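Local coordinates for protein P domain of VPI (Norovirus Hu/GI.7/TCH-060/USA/2003, PDB 4P12) that forms the protruding domain of the norovirus capsid, which pairs into dimers and, as in related noroviruses, probably recognises glycans on host cells, at residues Q6-N11 and V227-E232; K259-G264 and V291-Q296; I26-V31 and Y203-F208; I12-L17 and L279-V284. All blocks are in the same frame, centred on the assembly; numbering follows the deposited sequence.

How the interactions relate
All four contacts tie the N-terminal part of the chain to its C-terminal part, or the C-terminal part to itself, in what is by family the P1 region; the strands from 65-72 to 153-162, probably the P2 region, lie in sequence between the two segments of interactions 1, 3 and 4. Interactions 1 and 4 share one continuous N-terminal loop, centres about 16 Å apart, and touch where Asn11 meets Val284. Interaction 3 is nested inside the loop closed by interaction 4, centres about 11 Å apart. Interaction 2 follows interaction 1, its Leu260 packing on Val9 and Phe230, and reaches the same curled antiparallel sheet as interaction 3, centres about 22 Å apart. Interactions 1, 3 and 4 also reach the second subunit.

Interaction 1 (Q6-N11 and V227-E232); sequences QLTVPN and VSHFVE
Leu7 starts the contact, bringing CD1 to within 4.3 Å of Phe230 CE1, an oblique approach to the ring; Trp290 and Gln233 pack on the same leucine. At Thr8 the meeting becomes polar. With chi1 at 58°, Thr8 OG1 is tucked between the backbone N and the carbonyl carbon and lies at the edge of the imidazole, in its plane, where it makes a 2.8 Å hydrogen bond with His229 NE2; either group could be the donor. The same hydroxyl is also hydrogen-bonded to Gln233 NE2, so two helix residues grip it. The carbonyl O of Thr8 sits near the plane of the Phe230 ring, 4.0 Å from CE1. The partner here is helix 224-233, and the extended N-terminal loop runs across the side of it that bears His229 and Phe230, joining two parts of the probable P1 region that are far apart in sequence. Val9 CB points away from the helix, yet Val9 CG1 still meets the edge of the Phe230 ring, 4.2 Å from CE1, and the side chain continues onto Leu260 and Phe285. Pro10 then lies over a face of His229: its CD stands 4.1 Å from the ring centroid, 22° off the normal, a CH-pi contact, while Pro10 CG packs 3.7 Å from His229 CB. Beyond it, Asn11 turns to the dimer partner, its backbone N hydrogen-bonded to Glu232 OE1 of the second subunit.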
loop_
_atom_site.group_PDB
_atom_site.type_symbol
_atom_site.label_atom_id
_atom_site.label_comp_id
_atom_site.label_asym_id
_atom_site.label_seq_id
_atom_site.Cartn_x
_atom_site.Cartn_y
_atom_site.Cartn_z
ATOM N N GLN A 6 20.283 -10.855 -13.028
ATOM C CA GLN A 6 19.310 -11.924 -13.271
ATOM C C GLN A 6 17.894 -11.641 -12.772
ATOM O O GLN A 6 17.698 -11.224 -11.631
ATOM C CB GLN A 6 19.823 -13.235 -12.671
ATOM C CG GLN A 6 20.936 -13.875 -13.480
ATOM C CD GLN A 6 20.435 -14.436 -14.795
ATOM O OE1 GLN A 6 19.375 -15.065 -14.850
ATOM N NE2 GLN A 6 21.188 -14.207 -15.863
ATOM N N LEU A 7 16.908 -11.895 -13.633
ATOM C CA LEU A 7 15.502 -11.705 -13.275
ATOM C C LEU A 7 15.034 -12.668 -12.185
ATOM O O LEU A 7 15.302 -13.873 -12.226
ATOM C CB LEU A 7 14.621 -11.889 -14.510
ATOM C CG LEU A 7 13.120 -11.662 -14.310
ATOM C CD1 LEU A 7 12.800 -10.202 -14.081
ATOM C CD2 LEU A 7 12.343 -12.188 -15.511
ATOM N N THR A 8 14.329 -12.115 -11.206
ATOM C CA THR A 8 13.587 -12.903 -10.228
ATOM C C THR A 8 12.197 -12.302 -10.096
ATOM O O THR A 8 11.959 -11.180 -10.542
ATOM C CB THR A 8 14.263 -12.913 -8.852
ATOM O OG1 THR A 8 14.398 -11.562 -8.386
ATOM C CG2 THR A 8 15.639 -13.555 -8.936
ATOM N N VAL A 9 11.273 -13.040 -9.484
ATOM C CA VAL A 9 10.014 -12.442 -9.056
ATOM C C VAL A 9 9.962 -12.518 -7.525
ATOM O O VAL A 9 10.710 -13.289 -6.919
ATOM C CB VAL A 9 8.783 -13.136 -9.711
ATOM C CG1 VAL A 9 8.763 -12.886 -11.208
ATOM C CG2 VAL A 9 8.791 -14.621 -9.414
ATOM N N PRO A 10 9.120 -11.684 -6.895
ATOM C CA PRO A 10 9.081 -11.620 -5.423
ATOM C C PRO A 10 8.826 -12.950 -4.720
ATOM O O PRO A 10 7.902 -13.667 -5.090
ATOM C CB PRO A 10 7.891 -10.695 -5.160
ATOM C CG PRO A 10 7.874 -9.779 -6.326
ATOM C CD PRO A 10 8.261 -10.650 -7.504
ATOM N N ASN A 11 9.640 -13.250 -3.712
ATOM C CA ASN A 11 9.442 -14.405 -2.839
ATOM C C ASN A 11 8.383 -14.070 -1.797
ATOM O O ASN A 11 8.678 -13.964 -0.601
ATOM C CB ASN A 11 10.753 -14.753 -2.139
ATOM C CG ASN A 11 10.647 -15.998 -1.272
ATOM O OD1 ASN A 11 9.891 -16.925 -1.586
ATOM N ND2 ASN A 11 11.361 -16.001 -0.150
ATOM N N VAL A 227 5.484 -5.092 -9.580
ATOM C CA VAL A 227 5.877 -3.824 -10.220
ATOM C C VAL A 227 7.097 -3.221 -9.557
ATOM O O VAL A 227 8.075 -2.884 -10.241
ATOM C CB VAL A 227 4.723 -2.790 -10.238
ATOM C CG1 VAL A 227 5.225 -1.444 -10.696
ATOM C CG2 VAL A 227 3.586 -3.270 -11.147
ATOM N N SER A 228 7.060 -3.071 -8.234
ATOM C CA SER A 228 8.195 -2.441 -7.563
ATOM C C SER A 228 9.449 -3.291 -7.672
ATOM O O SER A 228 10.558 -2.757 -7.808
ATOM C CB SER A 228 7.884 -2.037 -6.111
ATOM O OG SER A 228 7.445 -3.132 -5.334
ATOM N N HIS A 229 9.278 -4.610 -7.637
ATOM C CA HIS A 229 10.404 -5.527 -7.816
ATOM C C HIS A 229 11.096 -5.292 -9.154
ATOM O O HIS A 229 12.334 -5.193 -9.207
ATOM C CB HIS A 229 9.920 -6.979 -7.681
ATOM C CG HIS A 229 11.020 -7.995 -7.675
ATOM N ND1 HIS A 229 11.716 -8.331 -6.535
ATOM C CD2 HIS A 229 11.510 -8.782 -8.661
ATOM C CE1 HIS A 229 12.610 -9.262 -6.825
ATOM N NE2 HIS A 229 12.507 -9.552 -8.109
ATOM N N PHE A 230 10.316 -5.175 -10.226
ATOM C CA PHE A 230 10.909 -4.960 -11.549
ATOM C C PHE A 230 11.612 -3.611 -11.633
ATOM O O PHE A 230 12.716 -3.503 -12.192
ATOM C CB PHE A 230 9.862 -5.090 -12.662
ATOM C CG PHE A 230 9.178 -6.431 -12.708
ATOM C CD1 PHE A 230 9.825 -7.574 -12.258
ATOM C CD2 PHE A 230 7.882 -6.537 -13.187
ATOM C CE1 PHE A 230 9.196 -8.806 -12.291
ATOM C CE2 PHE A 230 7.232 -7.766 -13.212
ATOM C CZ PHE A 230 7.895 -8.905 -12.764
ATOM N N VAL A 231 10.987 -2.582 -11.069
ATOM C CA VAL A 231 11.599 -1.249 -11.021
ATOM C C VAL A 231 12.946 -1.266 -10.297
ATOM O O VAL A 231 13.914 -0.624 -10.726
ATOM C CB VAL A 231 10.650 -0.220 -10.369
ATOM C CG1 VAL A 231 11.358 1.102 -10.088
ATOM C CG2 VAL A 231 9.432 0.025 -11.271
ATOM N N GLU A 232 12.998 -1.974 -9.175
ATOM C CA GLU A 232 14.226 -2.062 -8.382
ATOM C C GLU A 232 15.344 -2.808 -9.088
ATOM O O GLU A 232 16.501 -2.402 -9.052
ATOM C CB GLU A 232 13.944 -2.832 -7.104
ATOM C CG GLU A 232 13.182 -2.099 -6.056
ATOM C CD GLU A 232 13.198 -2.875 -4.768
ATOM O OE1 GLU A 232 14.256 -2.905 -4.120
ATOM O OE2 GLU A 232 12.177 -3.518 -4.448
#

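Interaction 2 (K259-G264 and V291-Q296)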
loop_
_atom_site.group_PDB
_atom_site.type_symbol
_atom_site.label_atom_id
_atom_site.label_comp_id
_atom_site.label_asym_id
_atom_site.label_seq_id
_atom_site.Cartn_x
_atom_site.Cartn_y
_atom_site.Cartn_z
ATOM N N LYS A 259 3.621 -18.157 -17.731
ATOM C CA LYS A 259 4.580 -17.370 -18.507
ATOM C C LYS A 259 4.465 -15.905 -18.139
ATOM O O LYS A 259 3.370 -15.359 -18.040
ATOM C CB LYS A 259 4.398 -17.589 -20.013
ATOM C CG LYS A 259 5.161 -18.793 -20.538
ATOM C CD LYS A 259 4.601 -19.356 -21.852
ATOM C CE LYS A 259 5.131 -18.664 -23.090
ATOM N NZ LYS A 259 4.494 -19.254 -24.307
ATOM N N LEU A 260 5.615 -15.294 -17.892
ATOM C CA LEU A 260 5.706 -13.869 -17.597
ATOM C C LEU A 260 6.310 -13.185 -18.819
ATOM O O LEU A 260 7.441 -13.482 -19.225
ATOM C CB LEU A 260 6.565 -13.665 -16.346
ATOM C CG LEU A 260 6.984 -12.246 -15.971
ATOM C CD1 LEU A 260 5.766 -11.402 -15.633
ATOM C CD2 LEU A 260 7.946 -12.314 -14.788
ATOM N N TYR A 261 5.538 -12.298 -19.440
ATOM C CA TYR A 261 5.974 -11.693 -20.700
ATOM C C TYR A 261 6.693 -10.373 -20.495
ATOM O O TYR A 261 6.385 -9.634 -19.565
ATOM C CB TYR A 261 4.774 -11.499 -21.628
ATOM C CG TYR A 261 4.324 -12.763 -22.318
ATOM C CD1 TYR A 261 4.779 -13.065 -23.584
ATOM C CD2 TYR A 261 3.458 -13.657 -21.699
ATOM C CE1 TYR A 261 4.381 -14.217 -24.236
ATOM C CE2 TYR A 261 3.055 -14.820 -22.346
ATOM C CZ TYR A 261 3.518 -15.084 -23.610
ATOM O OH TYR A 261 3.135 -16.228 -24.275
ATOM N N PRO A 262 7.649 -10.063 -21.383
ATOM C CA PRO A 262 8.442 -8.833 -21.252
ATOM C C PRO A 262 7.603 -7.573 -21.102
ATOM O O PRO A 262 8.005 -6.675 -20.365
ATOM C CB PRO A 262 9.235 -8.798 -22.558
ATOM C CG PRO A 262 9.448 -10.263 -22.872
ATOM C CD PRO A 262 8.150 -10.924 -22.470
ATOM N N ASP A 263 6.461 -7.512 -21.774
ATOM C CA ASP A 263 5.600 -6.338 -21.690
ATOM C C ASP A 263 4.934 -6.182 -20.321
ATOM O O ASP A 263 4.343 -5.137 -20.038
ATOM C CB ASP A 263 4.548 -6.357 -22.802
ATOM C CG ASP A 263 5.118 -6.006 -24.165
ATOM O OD1 ASP A 263 6.256 -5.498 -24.247
ATOM O OD2 ASP A 263 4.407 -6.248 -25.164
ATOM N N GLY A 264 5.050 -7.202 -19.475
ATOM C CA GLY A 264 4.614 -7.102 -18.086
ATOM C C GLY A 264 3.227 -7.642 -17.771
ATOM O O GLY A 264 2.371 -6.910 -17.276
ATOM N N VAL A 291 12.235 -18.840 -21.733
ATOM C CA VAL A 291 11.621 -19.702 -22.738
ATOM C C VAL A 291 11.047 -18.949 -23.947
ATOM O O VAL A 291 10.713 -17.766 -23.872
ATOM C CB VAL A 291 10.509 -20.574 -22.122
ATOM C CG1 VAL A 291 11.054 -21.384 -20.956
ATOM C CG2 VAL A 291 9.340 -19.708 -21.679
ATOM N N SER A 292 10.992 -19.688 -25.053
ATOM C CA SER A 292 10.581 -19.187 -26.352
ATOM C C SER A 292 9.115 -18.810 -26.352
ATOM O O SER A 292 8.298 -19.415 -25.658
ATOM C CB SER A 292 10.856 -20.229 -27.438
ATOM O OG SER A 292 9.948 -20.091 -28.518
ATOM N N ARG A 293 8.763 -17.818 -27.141
ATOM C CA ARG A 293 7.498 -17.178 -26.937
ATOM C C ARG A 293 6.574 -18.342 -27.130
ATOM O O ARG A 293 5.387 -18.280 -26.811
ATOM C CB ARG A 293 7.248 -16.114 -28.004
ATOM C CG ARG A 293 5.808 -15.636 -28.080
ATOM C CD ARG A 293 5.485 -15.071 -29.454
ATOM N NE ARG A 293 4.395 -14.100 -29.405
ATOM C CZ ARG A 293 3.239 -14.307 -28.783
ATOM N NH1 ARG A 293 3.017 -15.454 -28.154
ATOM N NH2 ARG A 293 2.303 -13.368 -28.789
ATOM N N TYR A 294 7.130 -19.410 -27.692
ATOM C CA TYR A 294 6.278 -20.417 -28.300
ATOM C C TYR A 294 5.936 -21.578 -27.373
ATOM O O TYR A 294 5.412 -22.594 -27.832
ATOM C CB TYR A 294 6.908 -20.955 -29.599
ATOM C CG TYR A 294 7.081 -19.957 -30.740
ATOM C CD1 TYR A 294 6.084 -19.038 -31.050
ATOM C CD2 TYR A 294 8.223 -19.970 -31.534
ATOM C CE1 TYR A 294 6.228 -18.144 -32.101
ATOM C CE2 TYR A 294 8.376 -19.078 -32.587
ATOM C CZ TYR A 294 7.375 -18.168 -32.864
ATOM O OH TYR A 294 7.520 -17.279 -33.905
ATOM N N TYR A 295 6.727 -21.512 -26.265
ATOM C CA TYR A 295 6.736 -22.557 -25.243
ATOM C C TYR A 295 5.303 -22.890 -24.842
ATOM O O TYR A 295 4.545 -22.005 -24.442
ATOM C CB TYR A 295 7.545 -22.109 -24.021
ATOM C CG TYR A 295 7.676 -23.156 -22.926
ATOM C CD1 TYR A 295 6.717 -23.270 -21.928
ATOM C CD2 TYR A 295 8.751 -24.037 -22.904
ATOM C CE1 TYR A 295 6.829 -24.218 -20.927
ATOM C CE2 TYR A 295 8.869 -24.996 -21.900
ATOM C CZ TYR A 295 7.901 -25.074 -20.919
ATOM O OH TYR A 295 8.000 -26.009 -19.915
ATOM N N GLN A 296 4.940 -24.167 -24.936
ATOM C CA GLN A 296 3.567 -24.587 -24.679
ATOM C C GLN A 296 3.403 -24.992 -23.209
ATOM O O GLN A 296 4.033 -25.950 -22.751
ATOM C CB GLN A 296 3.167 -25.724 -25.624
ATOM C CG GLN A 296 1.742 -26.210 -25.419
ATOM C CD GLN A 296 0.718 -25.221 -25.958
ATOM O OE1 GLN A 296 0.756 -24.858 -27.136
ATOM N NE2 GLN A 296 -0.177 -24.754 -25.091
#
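Lys259 starts with CG beside its backbone N (chi1 -86°) and then bends at chi3 (85°), and this kink carries NZ across to the turn formed by Ser292 to Tyr295. There the ammonium hydrogen-bonds two carbonyl oxygens, reaching each differently. Lys259 NZ meets Tyr295 O at 2.8 Å in the carbonyl plane, on a lone pair, whereas Arg293 O, also 2.8 Å from NZ, is approached from well above its carbonyl plane. A salt bridge to Glu199 probably offsets the lysine's charge, and NZ also makes a weak hydrogen bond to Tyr261 OH; since Tyr261 OH also bonds Glu199, the carboxylate ties the two side chains together. Arg293 sends its extended chain roughly at right angles to Tyr261, bringing NH1 to 4.0 Å from Tyr261 OH. NH1 itself is bound by Pro195 O. Nearer the backbone, Lys259 CG rests loosely on Val291 CG2 at 4.4 Å. The type I turn thus closes over a buried lysine just after strand 284-291. That strand pairs with 241-247, which in turn pairs with 254-261, the strand carrying Lys259, and 265-268 flanks 254-261 on its other side.

Interaction 3 (I26-V31 and Y203-F208); sequences INKMTV and YFMSDF
Short strand 28-30 is added antiparallel to strand 200-207, joining an N-terminal segment to the curled sheet of the C-terminal half; the segments 28-30 and 203-207 run 134° apart, well short of exactly antiparallel. Thr30 and Tyr203 form a hydrogen-bonded pair, Thr30 N to Tyr203 O and Tyr203 N to Thr30 O, both 2.9 Å. Met29 stands opposite Phe204 in the non-hydrogen-bonded position, its CA-H pointing at Tyr203 O. Further on, Met205 N donates to Lys28 O at 2.9 Å, but Met205 O receives Asn27 N, 3.0 Å away, instead of the amide of Lys28. The side chains divide between the two faces. On one, Met29 and Phe204 lie side by side: Met29 CG comes 3.8 Å from Phe204 CE1, and with CG beside the backbone N (chi1 -68°) and chi2 extended, Met29 SD lies obliquely to the ring, 5.2 Å from the Phe204 centroid, a Met-aromatic contact. Ile26 closes the other end of this patch, with CD1 3.6 Å from Phe204 CB and CG2 at the ring's edge; Phe285 lies against both Met29 and Phe204. On the opposite face the bend at chi2 (-57°) brings Met205 SD to 3.8 Å from Thr30 CG2, and Lys28 CG lies alongside Met205 CB. Tyr203 extends this face, packing edge-to-face with Trp173. The chemistry is therefore four backbone bonds, with an apolar cluster of Ile26, Met29 and Phe204 on one face and a more mixed set on the other; Lys28 N is buried with no partner in the model, probably at some energetic cost.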
loop_
_atom_site.group_PDB
_atom_site.type_symbol
_atom_site.label_atom_id
_atom_site.label_comp_id
_atom_site.label_asym_id
_atom_site.label_seq_id
_atom_site.Cartn_x
_atom_site.Cartn_y
_atom_site.Cartn_z
ATOM N N ILE A 26 -4.565 -8.980 -2.740
ATOM C CA ILE A 26 -5.020 -10.013 -3.673
ATOM C C ILE A 26 -5.549 -11.196 -2.873
ATOM O O ILE A 26 -4.894 -11.655 -1.929
ATOM C CB ILE A 26 -3.862 -10.507 -4.579
ATOM C CG1 ILE A 26 -3.318 -9.364 -5.454
ATOM C CG2 ILE A 26 -4.308 -11.674 -5.473
ATOM C CD1 ILE A 26 -4.371 -8.664 -6.260
ATOM N N ASN A 27 -6.716 -11.712 -3.254
ATOM C CA ASN A 27 -7.241 -12.908 -2.603
ATOM C C ASN A 27 -7.499 -14.114 -3.512
ATOM O O ASN A 27 -7.728 -15.225 -3.023
ATOM C CB ASN A 27 -8.426 -12.548 -1.682
ATOM C CG ASN A 27 -9.716 -12.298 -2.434
ATOM O OD1 ASN A 27 -9.708 -11.822 -3.562
ATOM N ND2 ASN A 27 -10.838 -12.515 -1.760
ATOM N N LYS A 28 -7.375 -13.906 -4.820
ATOM C CA LYS A 28 -7.391 -15.026 -5.771
ATOM C C LYS A 28 -6.913 -14.623 -7.152
ATOM O O LYS A 28 -6.761 -13.435 -7.461
ATOM C CB LYS A 28 -8.782 -15.658 -5.913
ATOM C CG LYS A 28 -9.782 -14.783 -6.634
ATOM C CD LYS A 28 -11.157 -15.447 -6.686
ATOM C CE LYS A 28 -11.209 -16.507 -7.790
ATOM N NZ LYS A 28 -12.558 -17.143 -7.910
ATOM N N MET A 29 -6.663 -15.636 -7.979
ATOM C CA MET A 29 -6.366 -15.455 -9.396
ATOM C C MET A 29 -7.564 -15.940 -10.187
ATOM O O MET A 29 -8.335 -16.768 -9.698
ATOM C CB MET A 29 -5.188 -16.331 -9.801
ATOM C CG MET A 29 -3.873 -15.935 -9.217
ATOM S SD MET A 29 -2.637 -17.107 -9.782
ATOM C CE MET A 29 -2.813 -18.470 -8.637
ATOM N N THR A 30 -7.736 -15.436 -11.403
ATOM C CA THR A 30 -8.740 -16.001 -12.292
ATOM C C THR A 30 -8.370 -15.707 -13.732
ATOM O O THR A 30 -7.392 -15.004 -14.001
ATOM C CB THR A 30 -10.163 -15.470 -11.991
ATOM O OG1 THR A 30 -11.132 -16.303 -12.646
ATOM C CG2 THR A 30 -10.316 -14.026 -12.459
ATOM N N VAL A 31 -9.132 -16.284 -14.648
ATOM C CA VAL A 31 -9.061 -15.929 -16.060
ATOM C C VAL A 31 -10.385 -15.303 -16.485
ATOM O O VAL A 31 -11.417 -15.519 -15.841
ATOM C CB VAL A 31 -8.750 -17.161 -16.937
ATOM C CG1 VAL A 31 -7.302 -17.589 -16.755
ATOM C CG2 VAL A 31 -9.717 -18.301 -16.622
ATOM N N TYR A 203 -5.539 -12.826 -14.087
ATOM C CA TYR A 203 -5.980 -11.634 -13.378
ATOM C C TYR A 203 -5.952 -11.869 -11.883
ATOM O O TYR A 203 -6.413 -12.898 -11.386
ATOM C CB TYR A 203 -7.380 -11.217 -13.837
ATOM C CG TYR A 203 -7.406 -10.854 -15.295
ATOM C CD1 TYR A 203 -7.010 -9.591 -15.703
ATOM C CD2 TYR A 203 -7.786 -11.777 -16.263
ATOM C CE1 TYR A 203 -7.011 -9.234 -17.045
ATOM C CE2 TYR A 203 -7.786 -11.431 -17.619
ATOM C CZ TYR A 203 -7.381 -10.160 -17.992
ATOM O OH TYR A 203 -7.371 -9.797 -19.329
ATOM N N PHE A 204 -5.392 -10.898 -11.176
ATOM C CA PHE A 204 -5.287 -10.947 -9.726
ATOM C C PHE A 204 -6.416 -10.109 -9.145
ATOM O O PHE A 204 -6.526 -8.925 -9.451
ATOM C CB PHE A 204 -3.900 -10.456 -9.300
ATOM C CG PHE A 204 -2.782 -11.259 -9.911
ATOM C CD1 PHE A 204 -2.346 -12.423 -9.304
ATOM C CD2 PHE A 204 -2.220 -10.885 -11.129
ATOM C CE1 PHE A 204 -1.333 -13.189 -9.871
ATOM C CE2 PHE A 204 -1.209 -11.651 -11.719
ATOM C CZ PHE A 204 -0.764 -12.800 -11.093
ATOM N N MET A 205 -7.266 -10.738 -8.326
ATOM C CA MET A 205 -8.529 -10.130 -7.887
ATOM C C MET A 205 -8.471 -9.679 -6.439
ATOM O O MET A 205 -7.803 -10.309 -5.618
ATOM C CB MET A 205 -9.674 -11.139 -7.999
ATOM C CG MET A 205 -9.786 -11.844 -9.332
ATOM S SD MET A 205 -9.977 -10.702 -10.714
ATOM C CE MET A 205 -11.502 -9.891 -10.275
ATOM N N SER A 206 -9.149 -8.574 -6.138
ATOM C CA SER A 206 -9.289 -8.113 -4.757
ATOM C C SER A 206 -10.733 -7.758 -4.480
ATOM O O SER A 206 -11.413 -7.216 -5.362
ATOM C CB SER A 206 -8.441 -6.872 -4.496
ATOM O OG SER A 206 -7.058 -7.186 -4.524
ATOM N N ASP A 207 -11.192 -8.040 -3.265
ATOM C CA ASP A 207 -12.490 -7.532 -2.821
ATOM C C ASP A 207 -12.400 -6.004 -2.749
ATOM O O ASP A 207 -11.391 -5.462 -2.299
ATOM C CB ASP A 207 -12.859 -8.099 -1.442
ATOM C CG ASP A 207 -13.016 -9.618 -1.448
ATOM O OD1 ASP A 207 -13.387 -10.191 -2.497
ATOM O OD2 ASP A 207 -12.770 -10.236 -0.385
ATOM N N PHE A 208 -13.459 -5.308 -3.172
ATOM C CA PHE A 208 -13.486 -3.846 -3.135
ATOM C C PHE A 208 -14.920 -3.387 -3.227
ATOM O O PHE A 208 -15.718 -4.035 -3.911
ATOM C CB PHE A 208 -12.693 -3.254 -4.305
ATOM C CG PHE A 208 -12.374 -1.804 -4.139
ATOM C CD1 PHE A 208 -11.374 -1.405 -3.256
ATOM C CD2 PHE A 208 -13.089 -0.838 -4.840
ATOM C CE1 PHE A 208 -11.079 -0.065 -3.086
ATOM C CE2 PHE A 208 -12.790 0.505 -4.675
ATOM C CZ PHE A 208 -11.784 0.887 -3.799
#

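Interaction 4 (I12-L17 and L279-V284)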
loop_
_atom_site.group_PDB
_atom_site.type_symbol
_atom_site.label_atom_id
_atom_site.label_comp_id
_atom_site.label_asym_id
_atom_site.label_seq_id
_atom_site.Cartn_x
_atom_site.Cartn_y
_atom_site.Cartn_z
ATOM N N ILE A 12 7.156 -13.868 -2.269
ATOM C CA ILE A 12 6.038 -13.475 -1.415
ATOM C C ILE A 12 4.813 -14.244 -1.892
ATOM O O ILE A 12 4.519 -14.244 -3.084
ATOM C CB ILE A 12 5.757 -11.962 -1.554
ATOM C CG1 ILE A 12 6.974 -11.141 -1.122
ATOM C CG2 ILE A 12 4.541 -11.539 -0.727
ATOM C CD1 ILE A 12 6.814 -9.640 -1.362
ATOM N N PRO A 13 4.088 -14.901 -0.967
ATOM C CA PRO A 13 2.914 -15.690 -1.368
ATOM C C PRO A 13 1.780 -14.811 -1.863
ATOM O O PRO A 13 1.710 -13.622 -1.504
ATOM C CB PRO A 13 2.511 -16.427 -0.086
ATOM C CG PRO A 13 3.114 -15.636 1.027
ATOM C CD PRO A 13 4.355 -14.987 0.479
ATOM N N LEU A 14 0.907 -15.395 -2.686
ATOM C CA LEU A 14 -0.165 -14.657 -3.353
ATOM C C LEU A 14 -0.991 -13.797 -2.400
ATOM O O LEU A 14 -1.294 -12.639 -2.706
ATOM C CB LEU A 14 -1.116 -15.637 -4.054
ATOM C CG LEU A 14 -2.201 -15.060 -4.974
ATOM C CD1 LEU A 14 -1.633 -14.421 -6.233
ATOM C CD2 LEU A 14 -3.305 -16.091 -5.288
ATOM N N ASN A 15 -1.317 -14.351 -1.235
ATOM C CA ASN A 15 -2.179 -13.669 -0.272
ATOM C C ASN A 15 -1.542 -12.482 0.420
ATOM O O ASN A 15 -2.233 -11.710 1.085
ATOM C CB ASN A 15 -2.670 -14.641 0.781
ATOM C CG ASN A 15 -1.529 -15.182 1.595
ATOM O OD1 ASN A 15 -0.730 -15.955 1.082
ATOM N ND2 ASN A 15 -1.406 -14.743 2.852
ATOM N N ASN A 16 -0.225 -12.335 0.270
ATOM C CA ASN A 16 0.486 -11.192 0.820
ATOM C C ASN A 16 0.871 -10.182 -0.247
ATOM O O ASN A 16 1.655 -9.277 0.020
ATOM C CB ASN A 16 1.748 -11.623 1.595
ATOM C CG ASN A 16 1.451 -12.044 3.036
ATOM O OD1 ASN A 16 0.467 -11.600 3.638
ATOM N ND2 ASN A 16 2.315 -12.886 3.598
ATOM N N LEU A 17 0.288 -10.315 -1.439
ATOM C CA LEU A 17 0.525 -9.342 -2.507
ATOM C C LEU A 17 -0.638 -8.366 -2.642
ATOM O O LEU A 17 -1.816 -8.753 -2.490
ATOM C CB LEU A 17 0.749 -10.057 -3.841
ATOM C CG LEU A 17 1.992 -10.953 -3.884
ATOM C CD1 LEU A 17 1.996 -11.823 -5.142
ATOM C CD2 LEU A 17 3.254 -10.076 -3.818
ATOM N N LEU A 279 -6.541 -22.982 -7.986
ATOM C CA LEU A 279 -5.293 -23.218 -7.265
ATOM C C LEU A 279 -5.373 -22.682 -5.844
ATOM O O LEU A 279 -6.177 -21.787 -5.565
ATOM C CB LEU A 279 -4.132 -22.553 -7.999
ATOM C CG LEU A 279 -3.832 -23.132 -9.383
ATOM C CD1 LEU A 279 -2.818 -22.250 -10.107
ATOM C CD2 LEU A 279 -3.293 -24.549 -9.219
ATOM N N PRO A 280 -4.539 -23.225 -4.936
ATOM C CA PRO A 280 -4.459 -22.642 -3.595
ATOM C C PRO A 280 -3.966 -21.209 -3.678
ATOM O O PRO A 280 -3.277 -20.844 -4.643
ATOM C CB PRO A 280 -3.399 -23.502 -2.893
ATOM C CG PRO A 280 -3.350 -24.788 -3.677
ATOM C CD PRO A 280 -3.634 -24.379 -5.095
ATOM N N THR A 281 -4.299 -20.407 -2.673
ATOM C CA THR A 281 -3.969 -18.990 -2.718
ATOM C C THR A 281 -2.775 -18.625 -1.839
ATOM O O THR A 281 -2.558 -17.450 -1.537
ATOM C CB THR A 281 -5.180 -18.130 -2.300
ATOM O OG1 THR A 281 -5.629 -18.528 -0.999
ATOM C CG2 THR A 281 -6.317 -18.333 -3.275
ATOM N N ASN A 282 -2.004 -19.627 -1.428
ATOM C CA ASN A 282 -0.856 -19.381 -0.557
ATOM C C ASN A 282 0.462 -19.720 -1.233
ATOM O O ASN A 282 1.494 -19.842 -0.568
ATOM C CB ASN A 282 -0.990 -20.178 0.750
ATOM C CG ASN A 282 -0.866 -21.679 0.530
ATOM O OD1 ASN A 282 -1.153 -22.180 -0.563
ATOM N ND2 ASN A 282 -0.413 -22.396 1.550
ATOM N N GLY A 283 0.424 -19.860 -2.557
ATOM C CA GLY A 283 1.604 -20.210 -3.330
ATOM C C GLY A 283 2.502 -19.031 -3.646
ATOM O O GLY A 283 2.091 -17.877 -3.546
ATOM N N VAL A 284 3.738 -19.333 -4.020
ATOM C CA VAL A 284 4.723 -18.310 -4.343
ATOM C C VAL A 284 5.189 -18.503 -5.787
ATOM O O VAL A 284 5.542 -19.624 -6.172
ATOM C CB VAL A 284 5.936 -18.435 -3.414
ATOM C CG1 VAL A 284 6.997 -17.389 -3.754
ATOM C CG2 VAL A 284 5.509 -18.334 -1.947
#
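Pro13 and Val284 pack closely where the two segments pass in nearly opposite directions: Val284 CG2 presses on Pro13 CA at 3.7 Å, while its CG1 reaches Ile12 N at 3.8 Å. Beside them Gly283 O is used twice. Leu14 N donates to Gly283 O at 2.9 Å, nearly straight on to the carbonyl, and the CA-H of Pro13 points at the same oxygen. Leu14 sets its CB 3.4 Å from Thr281 O and, with CG anti to the backbone N (chi1 -172°), swings CD2 alongside Thr281 CA at 3.9 Å; the Leu14 side chain also packs on Ile26 and Tyr246. The N-terminal loop here makes a brief 3-10 turn at Leu14 and Asn15, held by backbone bonds from Asn16 N to Pro13 O and Leu17 N to Leu14 O, and it lies against the loop that leads into strand 284-291. Tyr246 OH steadies that loop, bonding both Pro280 O and Gly283 N. Toward solvent the contact thins out between Asn15 and Asn282, both partly exposed: although Asn15 CB lies 3.6 Å from Thr281 O, Asn15 OD1 comes no nearer to Asn282 than 3.8 Å, at CA. Past this margin Asn16 OD1 hydrogen-bonds Gln62 NE2 of the second subunit.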